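Local coordinates for conserved hypothetical protein (PDB 1NT2) that pairs with fibrillarin as an archaeal box C/D sRNP core protein and probably binds the guide RNA through its Nop domain, at residues B[161-172]-B[224-235]. Residues are numbered along the deposited sequence; the frame is centred on the assembly and turned at random.
Sequences MERLVRLPASKI and AAKLAIAAKIDY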
loop_
_atom_site.group_PDB
_atom_site.type_symbol
_atom_site.label_atom_id
_atom_site.label_comp_id
_atom_site.label_asym_id
_atom_site.label_seq_id
_atom_site.Cartn_x
_atom_site.Cartn_y
_atom_site.Cartn_z
ATOM N N MET B 161 3.235 26.673 -6.833
ATOM C CA MET B 161 2.424 27.819 -7.224
ATOM C C MET B 161 2.361 27.950 -8.727
ATOM O O MET B 161 1.289 27.811 -9.306
ATOM C CB MET B 161 2.949 29.121 -6.616
ATOM C CG MET B 161 2.456 29.375 -5.193
ATOM S SD MET B 161 0.675 29.679 -5.078
ATOM C CE MET B 161 0.648 31.417 -4.523
ATOM N N GLU B 162 3.502 28.191 -9.368
ATOM C CA GLU B 162 3.498 28.344 -10.814
ATOM C C GLU B 162 2.886 27.137 -11.517
ATOM O O GLU B 162 2.294 27.267 -12.588
ATOM C CB GLU B 162 4.912 28.615 -11.339
ATOM C CG GLU B 162 5.918 27.492 -11.157
ATOM C CD GLU B 162 7.101 27.617 -12.129
ATOM O OE1 GLU B 162 7.777 28.679 -12.138
ATOM O OE2 GLU B 162 7.350 26.651 -12.893
ATOM N N ARG B 163 3.015 25.967 -10.906
ATOM C CA ARG B 163 2.453 24.750 -11.477
ATOM C C ARG B 163 0.925 24.781 -11.428
ATOM O O ARG B 163 0.258 24.195 -12.281
ATOM C CB ARG B 163 2.954 23.518 -10.709
ATOM C CG ARG B 163 3.845 22.583 -11.515
ATOM C CD ARG B 163 3.174 22.172 -12.823
ATOM N NE ARG B 163 1.988 21.351 -12.605
ATOM C CZ ARG B 163 1.099 21.044 -13.548
ATOM N NH1 ARG B 163 1.255 21.495 -14.791
ATOM N NH2 ARG B 163 0.053 20.276 -13.252
ATOM N N LEU B 164 0.374 25.456 -10.421
ATOM C CA LEU B 164 -1.074 25.550 -10.244
ATOM C C LEU B 164 -1.658 26.688 -11.059
ATOM O O LEU B 164 -2.699 26.554 -11.708
ATOM C CB LEU B 164 -1.398 25.774 -8.766
ATOM C CG LEU B 164 -2.732 26.429 -8.402
ATOM C CD1 LEU B 164 -3.884 25.483 -8.645
ATOM C CD2 LEU B 164 -2.703 26.827 -6.951
ATOM N N VAL B 165 -0.964 27.814 -11.014
ATOM C CA VAL B 165 -1.378 29.026 -11.697
ATOM C C VAL B 165 -1.678 28.826 -13.181
ATOM O O VAL B 165 -2.320 29.672 -13.799
ATOM C CB VAL B 165 -0.306 30.132 -11.508
ATOM C CG1 VAL B 165 0.474 30.342 -12.778
ATOM C CG2 VAL B 165 -0.960 31.403 -11.036
ATOM N N ARG B 166 -1.229 27.713 -13.755
ATOM C CA ARG B 166 -1.475 27.448 -15.173
ATOM C C ARG B 166 -2.498 26.326 -15.379
ATOM O O ARG B 166 -2.615 25.771 -16.469
ATOM C CB ARG B 166 -0.165 27.097 -15.882
ATOM C CG ARG B 166 0.334 25.716 -15.587
ATOM C CD ARG B 166 1.755 25.526 -16.054
ATOM N NE ARG B 166 2.679 26.389 -15.327
ATOM C CZ ARG B 166 3.994 26.199 -15.282
ATOM N NH1 ARG B 166 4.543 25.174 -15.919
ATOM N NH2 ARG B 166 4.759 27.035 -14.601
ATOM N N LEU B 167 -3.238 26.000 -14.326
ATOM C CA LEU B 167 -4.251 24.956 -14.398
ATOM C C LEU B 167 -5.579 25.542 -14.864
ATOM O O LEU B 167 -5.978 26.622 -14.419
ATOM C CB LEU B 167 -4.440 24.315 -13.019
ATOM C CG LEU B 167 -3.379 23.312 -12.549
ATOM C CD1 LEU B 167 -3.434 23.137 -11.041
ATOM C CD2 LEU B 167 -3.611 21.984 -13.256
ATOM N N PRO B 168 -6.281 24.844 -15.776
ATOM C CA PRO B 168 -7.573 25.325 -16.277
ATOM C C PRO B 168 -8.571 25.255 -15.135
ATOM O O PRO B 168 -8.359 24.532 -14.164
ATOM C CB PRO B 168 -7.921 24.325 -17.371
ATOM C CG PRO B 168 -6.599 23.811 -17.805
ATOM C CD PRO B 168 -5.865 23.637 -16.505
ATOM N N ALA B 169 -9.662 25.995 -15.248
ATOM C CA ALA B 169 -10.670 25.984 -14.201
ATOM C C ALA B 169 -11.338 24.614 -14.131
ATOM O O ALA B 169 -11.904 24.243 -13.105
ATOM C CB ALA B 169 -11.711 27.058 -14.473
ATOM N N SER B 170 -11.265 23.867 -15.228
ATOM C CA SER B 170 -11.870 22.544 -15.302
ATOM C C SER B 170 -11.045 21.480 -14.595
ATOM O O SER B 170 -11.583 20.510 -14.082
ATOM C CB SER B 170 -12.046 22.153 -16.756
ATOM O OG SER B 170 -10.809 22.275 -17.428
ATOM N N LYS B 171 -9.733 21.650 -14.589
ATOM C CA LYS B 171 -8.865 20.700 -13.915
ATOM C C LYS B 171 -8.912 20.995 -12.419
ATOM O O LYS B 171 -8.615 20.135 -11.595
ATOM C CB LYS B 171 -7.432 20.832 -14.437
ATOM C CG LYS B 171 -6.361 20.112 -13.596
ATOM C CD LYS B 171 -6.507 18.592 -13.601
ATOM C CE LYS B 171 -5.429 17.913 -12.750
ATOM N NZ LYS B 171 -4.033 18.120 -13.249
ATOM N N ILE B 172 -9.288 22.223 -12.078
ATOM C CA ILE B 172 -9.383 22.650 -10.686
ATOM C C ILE B 172 -10.595 22.049 -9.976
ATOM O O ILE B 172 -10.504 21.607 -8.833
ATOM C CB ILE B 172 -9.455 24.189 -10.595
ATOM C CG1 ILE B 172 -8.080 24.785 -10.919
ATOM C CG2 ILE B 172 -9.943 24.611 -9.229
ATOM C CD1 ILE B 172 -8.063 26.299 -10.986
ATOM N N ALA B 224 -14.460 27.545 -9.479
ATOM C CA ALA B 224 -13.199 27.093 -10.027
ATOM C C ALA B 224 -12.582 28.188 -10.891
ATOM O O ALA B 224 -11.388 28.496 -10.773
ATOM C CB ALA B 224 -13.422 25.824 -10.851
ATOM N N ALA B 225 -13.405 28.772 -11.760
ATOM C CA ALA B 225 -12.959 29.836 -12.656
ATOM C C ALA B 225 -12.329 30.967 -11.859
ATOM O O ALA B 225 -11.171 31.340 -12.069
ATOM C CB ALA B 225 -14.133 30.361 -13.463
ATOM N N LYS B 226 -13.103 31.516 -10.937
ATOM C CA LYS B 226 -12.604 32.593 -10.108
ATOM C C LYS B 226 -11.478 32.113 -9.172
ATOM O O LYS B 226 -10.625 32.909 -8.775
ATOM C CB LYS B 226 -13.761 33.216 -9.307
ATOM C CG LYS B 226 -14.839 33.890 -10.176
ATOM C CD LYS B 226 -14.336 35.171 -10.846
ATOM C CE LYS B 226 -15.288 35.673 -11.935
ATOM N NZ LYS B 226 -15.306 34.820 -13.174
ATOM N N LEU B 227 -11.447 30.824 -8.827
ATOM C CA LEU B 227 -10.387 30.354 -7.930
ATOM C C LEU B 227 -9.048 30.403 -8.635
ATOM O O LEU B 227 -8.056 30.860 -8.063
ATOM C CB LEU B 227 -10.654 28.929 -7.432
ATOM C CG LEU B 227 -9.950 28.635 -6.097
ATOM C CD1 LEU B 227 -10.443 29.605 -5.030
ATOM C CD2 LEU B 227 -10.222 27.221 -5.664
ATOM N N ALA B 228 -9.028 29.937 -9.881
ATOM C CA ALA B 228 -7.807 29.951 -10.674
ATOM C C ALA B 228 -7.264 31.378 -10.706
ATOM O O ALA B 228 -6.047 31.577 -10.678
ATOM C CB ALA B 228 -8.087 29.456 -12.087
ATOM N N ILE B 229 -8.166 32.364 -10.756
ATOM C CA ILE B 229 -7.771 33.778 -10.766
ATOM C C ILE B 229 -7.142 34.161 -9.433
ATOM O O ILE B 229 -6.103 34.824 -9.394
ATOM C CB ILE B 229 -8.969 34.723 -11.007
ATOM C CG1 ILE B 229 -9.430 34.647 -12.465
ATOM C CG2 ILE B 229 -8.559 36.152 -10.674
ATOM C CD1 ILE B 229 -8.396 35.198 -13.473
ATOM N N ALA B 230 -7.793 33.754 -8.344
ATOM C CA ALA B 230 -7.308 34.017 -6.992
ATOM C C ALA B 230 -5.873 33.503 -6.903
ATOM O O ALA B 230 -4.972 34.184 -6.415
ATOM C CB ALA B 230 -8.179 33.289 -5.988
ATOM N N ALA B 231 -5.681 32.286 -7.395
ATOM C CA ALA B 231 -4.377 31.641 -7.402
ATOM C C ALA B 231 -3.320 32.495 -8.097
ATOM O O ALA B 231 -2.190 32.598 -7.621
ATOM C CB ALA B 231 -4.483 30.283 -8.090
ATOM N N LYS B 232 -3.686 33.101 -9.224
ATOM C CA LYS B 232 -2.745 33.934 -9.971
ATOM C C LYS B 232 -2.461 35.231 -9.238
ATOM O O LYS B 232 -1.313 35.672 -9.125
ATOM C CB LYS B 232 -3.292 34.263 -11.351
ATOM C CG LYS B 232 -2.344 35.093 -12.178
ATOM C CD LYS B 232 -3.043 35.688 -13.389
ATOM C CE LYS B 232 -3.531 34.622 -14.374
ATOM N NZ LYS B 232 -4.148 35.258 -15.574
ATOM N N ILE B 233 -3.519 35.843 -8.737
ATOM C CA ILE B 233 -3.363 37.088 -8.024
ATOM C C ILE B 233 -2.554 36.896 -6.744
ATOM O O ILE B 233 -1.810 37.782 -6.352
ATOM C CB ILE B 233 -4.734 37.704 -7.733
ATOM C CG1 ILE B 233 -5.504 37.815 -9.056
ATOM C CG2 ILE B 233 -4.568 39.074 -7.074
ATOM C CD1 ILE B 233 -6.841 38.463 -8.951
ATOM N N ASP B 234 -2.683 35.741 -6.100
ATOM C CA ASP B 234 -1.920 35.464 -4.884
ATOM C C ASP B 234 -0.424 35.416 -5.203
ATOM O O ASP B 234 0.405 36.070 -4.556
ATOM C CB ASP B 234 -2.309 34.104 -4.307
ATOM C CG ASP B 234 -3.619 34.134 -3.577
ATOM O OD1 ASP B 234 -3.764 34.985 -2.677
ATOM O OD2 ASP B 234 -4.496 33.301 -3.890
ATOM N N TYR B 235 -0.110 34.615 -6.216
ATOM C CA TYR B 235 1.244 34.363 -6.690
ATOM C C TYR B 235 1.992 35.564 -7.294
ATOM O O TYR B 235 3.217 35.627 -7.224
ATOM C CB TYR B 235 1.169 33.202 -7.696
ATOM C CG TYR B 235 2.487 32.651 -8.182
ATOM C CD1 TYR B 235 2.697 32.420 -9.542
ATOM C CD2 TYR B 235 3.519 32.357 -7.298
ATOM C CE1 TYR B 235 3.901 31.918 -10.014
ATOM C CE2 TYR B 235 4.731 31.849 -7.759
ATOM C CZ TYR B 235 4.918 31.636 -9.122
ATOM O OH TYR B 235 6.121 31.173 -9.606
#
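Met161 and Tyr235 meet at one end of a roughly antiparallel but clearly inclined pairing in which helix 161-165 crosses the segment 224-235 at -145°, the axes 9.4 Å apart at their closest. From there the chain runs back along the long helix through Val165 opposite Lys232 to Ala169 opposite Ala225, where the CA atoms are 4.7 Å apart. With no hydrogen bond joining the segments, apolar packing carries the contact, an example of how alanines on one helix face admit a neighbour closely. Ile172 lays CD1 on Ala228 CB and CG2 near Ala224 CB, while Val165 CG2 reaches Lys232 CA. This packing lies inside the all-helical Nop domain, with helix 148-158 also touching Met161 and Leu164, and fibrillarin approaches at Glu162, whose OE1 accepts from Ala91 N of the fibrillarin chain. With CG anti to the backbone N (chi1 -172°), Tyr235 brings OH to Glu162 CB and, weakly hydrogen-bonded, to Glu69 OE2. Met161 CB (CH-pi, 3.7 Å from the centroid) and Glu162 N share one ring face, toward its rim; Met161 runs past oppositely, SD oblique in a Met-aromatic contact, CE against Tyr235 CB. Cutting the ring back to an alanine here would probably leave Met161 CB without its aromatic face and Glu69 without that weak bond.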